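Local coordinates for putative gdp-fucose protein o-fucosyltransferase 1 (Caenorhabditis elegans, PDB 3ZY6) that is a putative protein O-fucosyltransferase of the GT-B clan and binds guanosine-5'-diphosphate-beta-L-fucopyranose in the cleft between its two Rossmann-like halves, at residues R219-W224 with A286-H291; A215-N220 with C332-S337; N22-F27 with P44-F49. One frame throughout, in Å; residues are numbered along the deposited sequence.

Contact 1 of 3, residues R219-W224 with A286-H291; sequences RNDADW and ASDKDH. With GFB (guanosine-5'-diphosphate-beta-L-fucopyranose), chain B.
At the GFB site, a salt-bridge network of Arg219, Asp221 and Asp288 joins the loop entering helix 222-229 to the loop leaving strand 282-287. The carboxylate of Asp288 is gripped by three donors. Asp288 OD1 accepts from Asn220 N at 2.8 Å on the syn lone pair, the bond nearly straight at 172°. Asp288 OD2 takes Asp221 N at 3.0 Å and Arg219 NH1 at 2.7 Å, from opposite faces of the carboxylate plane. The planes of the Arg219 guanidinium and the Asp288 carboxylate are 85° apart. Asp221 is the N-cap of helix 222-229, its OD1 accepting from Trp224 N; Asp221 OD1 also lies 3.1 Å from Arg219 NH1, a salt bridge that probably offsets the closeness of the two acidic groups. Strands 213-218 and 282-287 are neighbours in the parallel sheet of a Rossmann-like GT-B domain, so both loops leave the same end of it. Arg219, bent at chi2 (85°) with CG over the centre of the Trp224 ring, sends NE to O2X of GFB at 2.8 Å and NH2 to O1. Farther out, the Asn220 amide makes a two-way pair with the backbone of Asp290: OD1 accepts from Asp290 N (2.9 Å) and ND2 donates to Asp290 O (2.8 Å).

Contact 2 of 3, residues A215-N220 with C332-S337; sequences AVHLRN and CVSTFS. With GFB (guanosine-5'-diphosphate-beta-L-fucopyranose), chain B.
Between His217 and Ser337 runs the single hydrogen bond that crosses this contact, ND1 to OG at 2.7 Å, in which either atom could donate; Ser337 OG also meets Asn331 N. The serine hydroxyl lies at the edge of the imidazole, in its plane, and His217 NE2 donates to GFB N7 at 2.9 Å. His217 reaches both because its CG is anti to the backbone N (chi1 179°), which carries the ring from strand 213-218 toward helix 335-346. The second kind of interaction is aromatic: Phe336 CD2 sits over one face of the imidazole, 3.4 Å from His217 NE2, and the two planes meet obliquely at 44°. A face of Phe336 is turned to the guanine, with Phe336 CE2 3.6 Å from GFB C6. These are the strand end and helix start of the C-terminal Rossmann-like domain, where a GT-B enzyme typically holds its nucleotide. Phosphate bonding makes up the third group. Ser334, the N-cap, accepts from Phe336 N at 3.0 Å through OG while donating to O2X of GFB at 2.6 Å. Thr335 N and OG1 both donate to GFB O1X, Thr335 OG1 at 2.6 Å, at a helix N-terminus whose dipole probably favours the anion.

Contact 3 of 3, residues N22-F27 with P44-F49; sequences NQVDQF and PNFIEF. With GFB (guanosine-5'-diphosphate-beta-L-fucopyranose), chain B.
Gln23 and Ile47 meet in a two-way pairing of the Gln23 amide with the backbone of Ile47. Ile47 N donates to Gln23 OE1 at 2.8 Å, tilted out of the carbonyl plane of the glutamine, and Gln23 NE2 returns a bond to Ile47 O at 3.0 Å. Ile47 O lies practically in the amide plane of Gln23, and the two bonds together fix the rotation of that amide. From helix 20-37 the side chain reaches the strand with CG beside the backbone N (chi1 -60°) and an extended chain beyond. Next to the amide, the ring of Phe46 turns its edge to Gln23 OE1, Phe46 CD1 lying 3.5 Å away, and Val24 CG2 brushes Phe46 CE1. The far end of Phe46 makes a T-shaped (edge-to-face) pair: its edge points to the face of Phe27, centroids 5.7 Å apart and planes at 85°. Pro44 CD adds to this apolar patch at 3.5 Å from Phe27 CE1.

Helix segment 22-27 and strand 46-48 run nearly antiparallel, at 167°, with short-segment axes 9.4 Å apart. The helix follows strand 10-13 and leads to its parallel neighbour 40-42, a beta-alpha-beta unit of the N-terminal Rossmann-like half of a GT-B fold. Strand 46-48 pairs with strand 55-57 through the backbones of Phe46 and Glu48, which leaves the alternate residue, Ile47, to present its N and O to Gln23. Gly18 O is a second acceptor for Gln23 NE2, and Phe20 packs edge-to-face with Phe46; helix 122-128 lies against Pro44 and Ile47 through Tyr125. One residue before Gln23, Asn22 N donates to O3P of GFB at 3.1 Å, and GFB O3 donates to Asn22 OD1 at 3.2 Å. Asn22 also packs against Pro112 of the second subunit.

How the contacts relate
Contacts 1 and 2 share Arg219 and Asn220 and both reach one parallel sheet, in which strands 282-287 and 213-218 lie side by side; they touch, with centres 9 Å apart. Contact 1 is partly buried and charged, its acidic side chains held by backbone N-H groups and an arginine. Contact 2 is wholly buried and mixes hydroxyls with aromatic rings. Contact 3 is also buried, its centre about 6 Å from the centre of the chain, in the other half of the fold, where phenylalanine packing surrounds one amide pairing. It touches contact 2 through Asn22 and Thr335, but stays about 8 Å from contact 1 at the nearest atoms. All three touch GFB.

Contact 1 of 3, residues R219-W224 with A286-H291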
loop_
_atom_site.group_PDB
_atom_site.type_symbol
_atom_site.label_atom_id
_atom_site.label_comp_id
_atom_site.label_asym_id
_atom_site.label_seq_id
_atom_site.Cartn_x
_atom_site.Cartn_y
_atom_site.Cartn_z
ATOM N N ARG A 219 -7.353 12.192 -26.574
ATOM C CA ARG A 219 -6.285 12.146 -25.573
ATOM C C ARG A 219 -5.049 11.707 -26.360
ATOM O O ARG A 219 -4.961 10.561 -26.824
ATOM C CB ARG A 219 -6.677 11.193 -24.428
ATOM C CG ARG A 219 -5.636 11.001 -23.328
ATOM C CD ARG A 219 -5.680 12.067 -22.213
ATOM N NE ARG A 219 -4.952 11.583 -21.028
ATOM C CZ ARG A 219 -3.660 11.804 -20.783
ATOM N NH1 ARG A 219 -2.931 12.548 -21.607
ATOM N NH2 ARG A 219 -3.093 11.297 -19.693
ATOM N N ASN A 220 -4.123 12.649 -26.575
ATOM C CA ASN A 220 -2.994 12.434 -27.490
ATOM C C ASN A 220 -1.597 13.008 -27.123
ATOM O O ASN A 220 -0.691 12.959 -27.954
ATOM C CB ASN A 220 -3.380 12.829 -28.942
ATOM C CG ASN A 220 -3.875 14.282 -29.060
ATOM O OD1 ASN A 220 -3.408 15.161 -28.347
ATOM N ND2 ASN A 220 -4.827 14.523 -29.965
ATOM N N ASP A 221 -1.392 13.510 -25.900
ATOM C CA ASP A 221 -0.029 13.984 -25.535
ATOM C C ASP A 221 0.973 12.827 -25.414
ATOM O O ASP A 221 0.582 11.660 -25.416
ATOM C CB ASP A 221 -0.002 14.885 -24.284
ATOM C CG ASP A 221 -0.277 14.128 -22.987
ATOM O OD1 ASP A 221 -0.087 12.891 -22.915
ATOM O OD2 ASP A 221 -0.677 14.787 -22.009
ATOM N N ALA A 222 2.258 13.155 -25.312
ATOM C CA ALA A 222 3.321 12.142 -25.432
ATOM C C ALA A 222 3.312 11.063 -24.337
ATOM O O ALA A 222 3.556 9.891 -24.624
ATOM C CB ALA A 222 4.708 12.803 -25.541
ATOM N N ASP A 223 3.035 11.459 -23.097
ATOM C CA ASP A 223 2.930 10.501 -21.988
ATOM C C ASP A 223 1.863 9.436 -22.280
ATOM O O ASP A 223 2.024 8.266 -21.938
ATOM C CB ASP A 223 2.653 11.221 -20.655
ATOM C CG ASP A 223 3.852 12.041 -20.165
ATOM O OD1 ASP A 223 4.966 11.906 -20.737
ATOM O OD2 ASP A 223 3.685 12.836 -19.207
ATOM N N TRP A 224 0.787 9.852 -22.943
ATOM C CA TRP A 224 -0.286 8.944 -23.314
ATOM C C TRP A 224 0.143 7.929 -24.371
ATOM O O TRP A 224 -0.139 6.741 -24.229
ATOM C CB TRP A 224 -1.494 9.730 -23.801
ATOM C CG TRP A 224 -2.685 8.904 -23.998
ATOM C CD1 TRP A 224 -3.180 8.456 -25.186
ATOM C CD2 TRP A 224 -3.550 8.386 -22.974
ATOM N NE1 TRP A 224 -4.317 7.707 -24.970
ATOM C CE2 TRP A 224 -4.569 7.652 -23.623
ATOM C CE3 TRP A 224 -3.569 8.481 -21.574
ATOM C CZ2 TRP A 224 -5.604 7.007 -22.920
ATOM C CZ3 TRP A 224 -4.609 7.855 -20.869
ATOM C CH2 TRP A 224 -5.612 7.120 -21.553
ATOM N N ALA A 286 -12.490 18.184 -27.322
ATOM C CA ALA A 286 -11.729 18.369 -26.116
ATOM C C ALA A 286 -10.449 17.555 -26.261
ATOM O O ALA A 286 -10.484 16.369 -26.599
ATOM C CB ALA A 286 -12.530 17.900 -24.935
ATOM N N SER A 287 -9.313 18.197 -26.024
ATOM C CA SER A 287 -8.027 17.533 -26.163
ATOM C C SER A 287 -7.056 18.002 -25.098
ATOM O O SER A 287 -7.095 19.163 -24.685
ATOM C CB SER A 287 -7.414 17.808 -27.537
ATOM O OG SER A 287 -6.393 16.865 -27.800
ATOM N N ASP A 288 -6.178 17.092 -24.680
ATOM C CA ASP A 288 -5.032 17.430 -23.833
ATOM C C ASP A 288 -3.875 18.055 -24.606
ATOM O O ASP A 288 -2.956 18.577 -23.995
ATOM C CB ASP A 288 -4.506 16.191 -23.102
ATOM C CG ASP A 288 -4.108 15.048 -24.063
ATOM O OD1 ASP A 288 -4.583 15.002 -25.216
ATOM O OD2 ASP A 288 -3.294 14.201 -23.652
ATOM N N LYS A 289 -3.895 17.964 -25.936
ATOM C CA LYS A 289 -2.799 18.509 -26.744
ATOM C C LYS A 289 -3.254 18.912 -28.150
ATOM O O LYS A 289 -3.428 20.102 -28.417
ATOM C CB LYS A 289 -1.619 17.528 -26.819
ATOM C CG LYS A 289 -0.427 18.072 -27.568
ATOM C CD LYS A 289 0.754 17.136 -27.484
ATOM C CE LYS A 289 1.887 17.619 -28.392
ATOM N NZ LYS A 289 2.065 19.096 -28.254
ATOM N N ASP A 290 -3.455 17.933 -29.038
ATOM C CA ASP A 290 -3.772 18.227 -30.440
ATOM C C ASP A 290 -5.269 18.114 -30.681
ATOM O O ASP A 290 -5.830 17.004 -30.725
ATOM C CB ASP A 290 -2.990 17.299 -31.382
ATOM C CG ASP A 290 -3.182 17.640 -32.869
ATOM O OD1 ASP A 290 -3.841 18.657 -33.212
ATOM O OD2 ASP A 290 -2.669 16.866 -33.711
ATOM N N HIS A 291 -5.919 19.266 -30.836
ATOM C CA HIS A 291 -7.376 19.281 -31.088
ATOM C C HIS A 291 -7.742 18.922 -32.532
ATOM O O HIS A 291 -8.924 18.727 -32.854
ATOM C CB HIS A 291 -7.984 20.631 -30.693
ATOM C CG HIS A 291 -7.800 20.963 -29.244
ATOM N ND1 HIS A 291 -8.824 20.891 -28.323
ATOM C CD2 HIS A 291 -6.699 21.332 -28.553
ATOM C CE1 HIS A 291 -8.366 21.232 -27.132
ATOM N NE2 HIS A 291 -7.078 21.494 -27.242
HETATM O O1P GFB B . -7.816 13.323 -15.927
HETATM P P GFB B . -6.842 12.178 -15.887
HETATM O O3P GFB B . -6.594 11.485 -14.550
HETATM O O2P GFB B . -7.369 11.162 -17.024
HETATM O "O5'" GFB B . -5.435 12.726 -16.462
HETATM P P1 GFB B . -6.584 9.990 -17.802
HETATM C "C5'" GFB B . -5.457 13.422 -17.703
HETATM C "C4'" GFB B . -5.302 14.912 -17.430
HETATM O "O4'" GFB B . -4.761 15.506 -18.595
HETATM C "C3'" GFB B . -6.630 15.622 -17.205
HETATM C "C1'" GFB B . -5.509 16.658 -18.984
HETATM O "O3'" GFB B . -7.013 15.662 -15.826
HETATM C "C2'" GFB B . -6.330 17.000 -17.747
HETATM O "O2'" GFB B . -5.534 17.736 -16.811
HETATM N N9 GFB B . -6.501 16.372 -20.057
HETATM C C8 GFB B . -6.885 15.183 -20.577
HETATM C C4 GFB B . -7.217 17.329 -20.626
HETATM N N7 GFB B . -7.831 15.393 -21.510
HETATM C C5 GFB B . -8.071 16.727 -21.535
HETATM C C6 GFB B . -8.918 17.554 -22.257
HETATM O O6 GFB B . -9.693 17.064 -23.104
HETATM N N1 GFB B . -8.873 18.899 -22.067
HETATM C C2 GFB B . -8.048 19.452 -21.158
HETATM N N2 GFB B . -8.028 20.790 -20.952
HETATM N N3 GFB B . -7.219 18.676 -20.444
HETATM C C1 GFB B . -4.199 9.262 -16.836
HETATM C C2A GFB B . -3.628 9.785 -15.527
HETATM O O1 GFB B . -5.049 10.279 -17.376
HETATM O O5 GFB B . -3.108 9.009 -17.742
HETATM C C3 GFB B . -2.679 8.750 -14.914
HETATM O O2 GFB B . -4.603 10.263 -14.594
HETATM C C4A GFB B . -1.500 8.673 -15.885
HETATM O O3 GFB B . -2.261 9.176 -13.596
HETATM C C5A GFB B . -1.970 8.245 -17.273
HETATM O O4 GFB B . -0.888 9.973 -15.987
HETATM C C6A GFB B . -0.816 8.366 -18.277
HETATM O O1X GFB B . -7.044 8.674 -17.212
HETATM O O2X GFB B . -6.774 10.319 -19.258
#

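Contact 2 of 3, residues A215-N220 with C332-S337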
loop_
_atom_site.group_PDB
_atom_site.type_symbol
_atom_site.label_atom_id
_atom_site.label_comp_id
_atom_site.label_asym_id
_atom_site.label_seq_id
_atom_site.Cartn_x
_atom_site.Cartn_y
_atom_site.Cartn_z
ATOM N N ALA A 215 -19.585 15.414 -29.564
ATOM C CA ALA A 215 -18.363 15.813 -28.839
ATOM C C ALA A 215 -17.386 14.661 -28.748
ATOM O O ALA A 215 -17.777 13.508 -28.518
ATOM C CB ALA A 215 -18.694 16.366 -27.439
ATOM N N VAL A 216 -16.113 14.966 -28.989
ATOM C CA VAL A 216 -15.054 13.955 -28.944
ATOM C C VAL A 216 -13.971 14.342 -27.929
ATOM O O VAL A 216 -13.656 15.523 -27.728
ATOM C CB VAL A 216 -14.412 13.677 -30.333
ATOM C CG1 VAL A 216 -15.467 13.344 -31.378
ATOM C CG2 VAL A 216 -13.604 14.915 -30.806
ATOM N N HIS A 217 -13.457 13.324 -27.259
ATOM C CA HIS A 217 -12.297 13.458 -26.414
ATOM C C HIS A 217 -11.059 12.862 -27.120
ATOM O O HIS A 217 -11.001 11.676 -27.437
ATOM C CB HIS A 217 -12.545 12.890 -24.999
ATOM C CG HIS A 217 -11.350 12.997 -24.100
ATOM N ND1 HIS A 217 -10.941 11.979 -23.262
ATOM C CD2 HIS A 217 -10.447 13.998 -23.945
ATOM C CE1 HIS A 217 -9.842 12.351 -22.624
ATOM N NE2 HIS A 217 -9.516 13.570 -23.026
ATOM N N LEU A 218 -10.091 13.715 -27.403
ATOM C CA LEU A 218 -8.877 13.288 -28.093
ATOM C C LEU A 218 -7.737 13.350 -27.102
ATOM O O LEU A 218 -7.238 14.427 -26.788
ATOM C CB LEU A 218 -8.581 14.188 -29.281
ATOM C CG LEU A 218 -9.642 14.323 -30.381
ATOM C CD1 LEU A 218 -9.045 15.209 -31.514
ATOM C CD2 LEU A 218 -10.085 12.920 -30.907
ATOM N N ARG A 219 -7.353 12.192 -26.574
ATOM C CA ARG A 219 -6.285 12.146 -25.573
ATOM C C ARG A 219 -5.049 11.707 -26.360
ATOM O O ARG A 219 -4.961 10.561 -26.824
ATOM C CB ARG A 219 -6.677 11.193 -24.428
ATOM C CG ARG A 219 -5.636 11.001 -23.328
ATOM C CD ARG A 219 -5.680 12.067 -22.213
ATOM N NE ARG A 219 -4.952 11.583 -21.028
ATOM C CZ ARG A 219 -3.660 11.804 -20.783
ATOM N NH1 ARG A 219 -2.931 12.548 -21.607
ATOM N NH2 ARG A 219 -3.093 11.297 -19.693
ATOM N N ASN A 220 -4.123 12.649 -26.575
ATOM C CA ASN A 220 -2.994 12.434 -27.490
ATOM C C ASN A 220 -1.597 13.008 -27.123
ATOM O O ASN A 220 -0.691 12.959 -27.954
ATOM C CB ASN A 220 -3.380 12.829 -28.942
ATOM C CG ASN A 220 -3.875 14.282 -29.060
ATOM O OD1 ASN A 220 -3.408 15.161 -28.347
ATOM N ND2 ASN A 220 -4.827 14.523 -29.965
ATOM N N CYS A 332 -11.646 5.088 -24.604
ATOM C CA CYS A 332 -11.962 4.067 -23.621
ATOM C C CYS A 332 -10.984 3.966 -22.440
ATOM O O CYS A 332 -11.393 3.655 -21.318
ATOM C CB CYS A 332 -12.102 2.716 -24.283
ATOM S SG CYS A 332 -12.576 1.476 -23.045
ATOM N N VAL A 333 -9.702 4.226 -22.677
ATOM C CA VAL A 333 -8.720 4.072 -21.602
ATOM C C VAL A 333 -8.711 5.233 -20.591
ATOM O O VAL A 333 -8.294 5.064 -19.442
ATOM C CB VAL A 333 -7.324 3.826 -22.175
ATOM C CG1 VAL A 333 -6.288 3.576 -21.039
ATOM C CG2 VAL A 333 -7.378 2.636 -23.132
ATOM N N SER A 334 -9.146 6.401 -21.036
ATOM C CA SER A 334 -9.064 7.604 -20.240
ATOM C C SER A 334 -10.122 7.635 -19.153
ATOM O O SER A 334 -11.302 7.584 -19.450
ATOM C CB SER A 334 -9.232 8.845 -21.120
ATOM O OG SER A 334 -9.120 10.024 -20.325
ATOM N N THR A 335 -9.688 7.785 -17.905
ATOM C CA THR A 335 -10.583 8.117 -16.773
ATOM C C THR A 335 -11.268 9.503 -16.936
ATOM O O THR A 335 -12.256 9.810 -16.299
ATOM C CB THR A 335 -9.824 8.098 -15.406
ATOM O OG1 THR A 335 -8.815 9.124 -15.385
ATOM C CG2 THR A 335 -9.175 6.711 -15.125
ATOM N N PHE A 336 -10.704 10.338 -17.792
ATOM C CA PHE A 336 -11.277 11.626 -18.088
ATOM C C PHE A 336 -12.543 11.413 -18.933
ATOM O O PHE A 336 -13.629 11.899 -18.580
ATOM C CB PHE A 336 -10.225 12.466 -18.797
ATOM C CG PHE A 336 -10.579 13.926 -18.946
ATOM C CD1 PHE A 336 -10.305 14.826 -17.919
ATOM C CD2 PHE A 336 -11.127 14.408 -20.142
ATOM C CE1 PHE A 336 -10.612 16.192 -18.065
ATOM C CE2 PHE A 336 -11.440 15.787 -20.299
ATOM C CZ PHE A 336 -11.180 16.662 -19.270
ATOM N N SER A 337 -12.414 10.610 -19.994
ATOM C CA SER A 337 -13.584 10.193 -20.765
ATOM C C SER A 337 -14.589 9.485 -19.865
ATOM O O SER A 337 -15.821 9.638 -20.045
ATOM C CB SER A 337 -13.182 9.265 -21.923
ATOM O OG SER A 337 -12.770 9.984 -23.089
HETATM O O1P GFB B . -7.816 13.323 -15.927
HETATM P P GFB B . -6.842 12.178 -15.887
HETATM O O3P GFB B . -6.594 11.485 -14.550
HETATM O O2P GFB B . -7.369 11.162 -17.024
HETATM O "O5'" GFB B . -5.435 12.726 -16.462
HETATM P P1 GFB B . -6.584 9.990 -17.802
HETATM C "C5'" GFB B . -5.457 13.422 -17.703
HETATM C "C4'" GFB B . -5.302 14.912 -17.430
HETATM O "O4'" GFB B . -4.761 15.506 -18.595
HETATM C "C3'" GFB B . -6.630 15.622 -17.205
HETATM C "C1'" GFB B . -5.509 16.658 -18.984
HETATM O "O3'" GFB B . -7.013 15.662 -15.826
HETATM C "C2'" GFB B . -6.330 17.000 -17.747
HETATM O "O2'" GFB B . -5.534 17.736 -16.811
HETATM N N9 GFB B . -6.501 16.372 -20.057
HETATM C C8 GFB B . -6.885 15.183 -20.577
HETATM C C4 GFB B . -7.217 17.329 -20.626
HETATM N N7 GFB B . -7.831 15.393 -21.510
HETATM C C5 GFB B . -8.071 16.727 -21.535
HETATM C C6 GFB B . -8.918 17.554 -22.257
HETATM O O6 GFB B . -9.693 17.064 -23.104
HETATM N N1 GFB B . -8.873 18.899 -22.067
HETATM C C2 GFB B . -8.048 19.452 -21.158
HETATM N N2 GFB B . -8.028 20.790 -20.952
HETATM N N3 GFB B . -7.219 18.676 -20.444
HETATM C C1 GFB B . -4.199 9.262 -16.836
HETATM C C2A GFB B . -3.628 9.785 -15.527
HETATM O O1 GFB B . -5.049 10.279 -17.376
HETATM O O5 GFB B . -3.108 9.009 -17.742
HETATM C C3 GFB B . -2.679 8.750 -14.914
HETATM O O2 GFB B . -4.603 10.263 -14.594
HETATM C C4A GFB B . -1.500 8.673 -15.885
HETATM O O3 GFB B . -2.261 9.176 -13.596
HETATM C C5A GFB B . -1.970 8.245 -17.273
HETATM O O4 GFB B . -0.888 9.973 -15.987
HETATM C C6A GFB B . -0.816 8.366 -18.277
HETATM O O1X GFB B . -7.044 8.674 -17.212
HETATM O O2X GFB B . -6.774 10.319 -19.258
#

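Contact 3 of 3, residues N22-F27 with P44-F49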
loop_
_atom_site.group_PDB
_atom_site.type_symbol
_atom_site.label_atom_id
_atom_site.label_comp_id
_atom_site.label_asym_id
_atom_site.label_seq_id
_atom_site.Cartn_x
_atom_site.Cartn_y
_atom_site.Cartn_z
ATOM N N ASN A 22 -8.513 10.462 -12.363
ATOM C CA ASN A 22 -8.172 9.495 -11.284
ATOM C C ASN A 22 -8.782 9.956 -9.956
ATOM O O ASN A 22 -9.323 9.157 -9.205
ATOM C CB ASN A 22 -6.647 9.359 -11.085
ATOM C CG ASN A 22 -5.952 8.567 -12.192
ATOM O OD1 ASN A 22 -4.828 8.060 -11.992
ATOM N ND2 ASN A 22 -6.607 8.443 -13.357
ATOM N N GLN A 23 -8.678 11.253 -9.666
ATOM C CA GLN A 23 -9.233 11.770 -8.412
ATOM C C GLN A 23 -10.748 11.518 -8.297
ATOM O O GLN A 23 -11.210 11.063 -7.264
ATOM C CB GLN A 23 -8.917 13.257 -8.249
ATOM C CG GLN A 23 -7.444 13.568 -8.220
ATOM C CD GLN A 23 -7.163 15.022 -8.441
ATOM O OE1 GLN A 23 -7.934 15.889 -8.005
ATOM N NE2 GLN A 23 -6.055 15.318 -9.125
ATOM N N VAL A 24 -11.510 11.780 -9.362
ATOM C CA VAL A 24 -12.963 11.627 -9.316
ATOM C C VAL A 24 -13.271 10.149 -9.236
ATOM O O VAL A 24 -14.187 9.738 -8.552
ATOM C CB VAL A 24 -13.655 12.232 -10.578
ATOM C CG1 VAL A 24 -15.141 11.786 -10.664
ATOM C CG2 VAL A 24 -13.540 13.786 -10.546
ATOM N N ASP A 25 -12.509 9.361 -9.988
ATOM C CA ASP A 25 -12.690 7.877 -10.000
ATOM C C ASP A 25 -12.569 7.288 -8.581
ATOM O O ASP A 25 -13.420 6.522 -8.166
ATOM C CB ASP A 25 -11.655 7.253 -10.926
ATOM C CG ASP A 25 -12.106 5.911 -11.533
ATOM O OD1 ASP A 25 -13.242 5.795 -12.037
ATOM O OD2 ASP A 25 -11.279 4.985 -11.546
ATOM N N GLN A 26 -11.551 7.698 -7.818
ATOM C CA GLN A 26 -11.454 7.256 -6.410
ATOM C C GLN A 26 -12.514 7.900 -5.507
ATOM O O GLN A 26 -13.004 7.283 -4.582
ATOM C CB GLN A 26 -10.048 7.481 -5.847
ATOM C CG GLN A 26 -8.972 6.609 -6.536
ATOM C CD GLN A 26 -7.698 6.517 -5.705
ATOM O OE1 GLN A 26 -6.874 7.428 -5.732
ATOM N NE2 GLN A 26 -7.546 5.424 -4.946
ATOM N N PHE A 27 -12.821 9.160 -5.771
ATOM C CA PHE A 27 -13.793 9.917 -4.990
ATOM C C PHE A 27 -15.174 9.245 -4.979
ATOM O O PHE A 27 -15.843 9.177 -3.925
ATOM C CB PHE A 27 -13.838 11.352 -5.524
ATOM C CG PHE A 27 -14.879 12.211 -4.888
ATOM C CD1 PHE A 27 -14.979 12.313 -3.502
ATOM C CD2 PHE A 27 -15.756 12.944 -5.680
ATOM C CE1 PHE A 27 -15.945 13.125 -2.904
ATOM C CE2 PHE A 27 -16.726 13.768 -5.105
ATOM C CZ PHE A 27 -16.826 13.855 -3.706
ATOM N N PRO A 44 -13.270 16.618 -0.689
ATOM C CA PRO A 44 -11.856 16.844 -0.956
ATOM C C PRO A 44 -11.568 18.118 -1.742
ATOM O O PRO A 44 -12.443 18.603 -2.476
ATOM C CB PRO A 44 -11.464 15.629 -1.797
ATOM C CG PRO A 44 -12.704 15.186 -2.441
ATOM C CD PRO A 44 -13.806 15.480 -1.453
ATOM N N ASN A 45 -10.365 18.673 -1.582
ATOM C CA ASN A 45 -9.858 19.600 -2.603
ATOM C C ASN A 45 -9.324 18.753 -3.712
ATOM O O ASN A 45 -8.623 17.759 -3.454
ATOM C CB ASN A 45 -8.714 20.500 -2.132
ATOM C CG ASN A 45 -9.145 21.487 -1.062
ATOM O OD1 ASN A 45 -10.302 21.919 -1.021
ATOM N ND2 ASN A 45 -8.217 21.818 -0.161
ATOM N N PHE A 46 -9.660 19.120 -4.937
ATOM C CA PHE A 46 -9.109 18.436 -6.080
ATOM C C PHE A 46 -7.776 19.084 -6.368
ATOM O O PHE A 46 -7.448 20.128 -5.794
ATOM C CB PHE A 46 -10.068 18.476 -7.281
ATOM C CG PHE A 46 -11.317 17.664 -7.065
ATOM C CD1 PHE A 46 -11.276 16.265 -7.135
ATOM C CD2 PHE A 46 -12.519 18.290 -6.746
ATOM C CE1 PHE A 46 -12.429 15.508 -6.924
ATOM C CE2 PHE A 46 -13.679 17.527 -6.529
ATOM C CZ PHE A 46 -13.629 16.150 -6.624
ATOM N N ILE A 47 -6.984 18.445 -7.207
ATOM C CA ILE A 47 -5.590 18.830 -7.359
ATOM C C ILE A 47 -5.269 19.054 -8.834
ATOM O O ILE A 47 -5.625 18.243 -9.661
ATOM C CB ILE A 47 -4.662 17.746 -6.773
ATOM C CG1 ILE A 47 -5.045 17.426 -5.310
ATOM C CG2 ILE A 47 -3.224 18.187 -6.858
ATOM C CD1 ILE A 47 -4.149 16.341 -4.644
ATOM N N GLU A 48 -4.584 20.156 -9.140
ATOM C CA GLU A 48 -4.184 20.487 -10.497
ATOM C C GLU A 48 -2.675 20.535 -10.568
ATOM O O GLU A 48 -2.029 21.107 -9.682
ATOM C CB GLU A 48 -4.746 21.841 -10.925
ATOM C CG GLU A 48 -6.216 21.811 -11.197
ATOM C CD GLU A 48 -6.759 23.124 -11.727
ATOM O OE1 GLU A 48 -6.014 24.133 -11.852
ATOM O OE2 GLU A 48 -7.948 23.142 -12.045
ATOM N N PHE A 49 -2.112 19.934 -11.611
ATOM C CA PHE A 49 -0.657 19.825 -11.700
ATOM C C PHE A 49 -0.033 20.734 -12.761
ATOM O O PHE A 49 1.186 20.870 -12.820
ATOM C CB PHE A 49 -0.243 18.364 -11.918
ATOM C CG PHE A 49 -0.507 17.480 -10.733
ATOM C CD1 PHE A 49 0.258 17.594 -9.580
ATOM C CD2 PHE A 49 -1.520 16.532 -10.770
ATOM C CE1 PHE A 49 0.010 16.782 -8.478
ATOM C CE2 PHE A 49 -1.778 15.713 -9.671
ATOM C CZ PHE A 49 -1.002 15.834 -8.522
HETATM O O1P GFB B . -7.816 13.323 -15.927
HETATM P P GFB B . -6.842 12.178 -15.887
HETATM O O3P GFB B . -6.594 11.485 -14.550
HETATM O O2P GFB B . -7.369 11.162 -17.024
HETATM O "O5'" GFB B . -5.435 12.726 -16.462
HETATM P P1 GFB B . -6.584 9.990 -17.802
HETATM C "C5'" GFB B . -5.457 13.422 -17.703
HETATM C "C4'" GFB B . -5.302 14.912 -17.430
HETATM O "O4'" GFB B . -4.761 15.506 -18.595
HETATM C "C3'" GFB B . -6.630 15.622 -17.205
HETATM C "C1'" GFB B . -5.509 16.658 -18.984
HETATM O "O3'" GFB B . -7.013 15.662 -15.826
HETATM C "C2'" GFB B . -6.330 17.000 -17.747
HETATM O "O2'" GFB B . -5.534 17.736 -16.811
HETATM N N9 GFB B . -6.501 16.372 -20.057
HETATM C C8 GFB B . -6.885 15.183 -20.577
HETATM C C4 GFB B . -7.217 17.329 -20.626
HETATM N N7 GFB B . -7.831 15.393 -21.510
HETATM C C5 GFB B . -8.071 16.727 -21.535
HETATM C C6 GFB B . -8.918 17.554 -22.257
HETATM O O6 GFB B . -9.693 17.064 -23.104
HETATM N N1 GFB B . -8.873 18.899 -22.067
HETATM C C2 GFB B . -8.048 19.452 -21.158
HETATM N N2 GFB B . -8.028 20.790 -20.952
HETATM N N3 GFB B . -7.219 18.676 -20.444
HETATM C C1 GFB B . -4.199 9.262 -16.836
HETATM C C2A GFB B . -3.628 9.785 -15.527
HETATM O O1 GFB B . -5.049 10.279 -17.376
HETATM O O5 GFB B . -3.108 9.009 -17.742
HETATM C C3 GFB B . -2.679 8.750 -14.914
HETATM O O2 GFB B . -4.603 10.263 -14.594
HETATM C C4A GFB B . -1.500 8.673 -15.885
HETATM O O3 GFB B . -2.261 9.176 -13.596
HETATM C C5A GFB B . -1.970 8.245 -17.273
HETATM O O4 GFB B . -0.888 9.973 -15.987
HETATM C C6A GFB B . -0.816 8.366 -18.277
HETATM O O1X GFB B . -7.044 8.674 -17.212
HETATM O O2X GFB B . -6.774 10.319 -19.258
#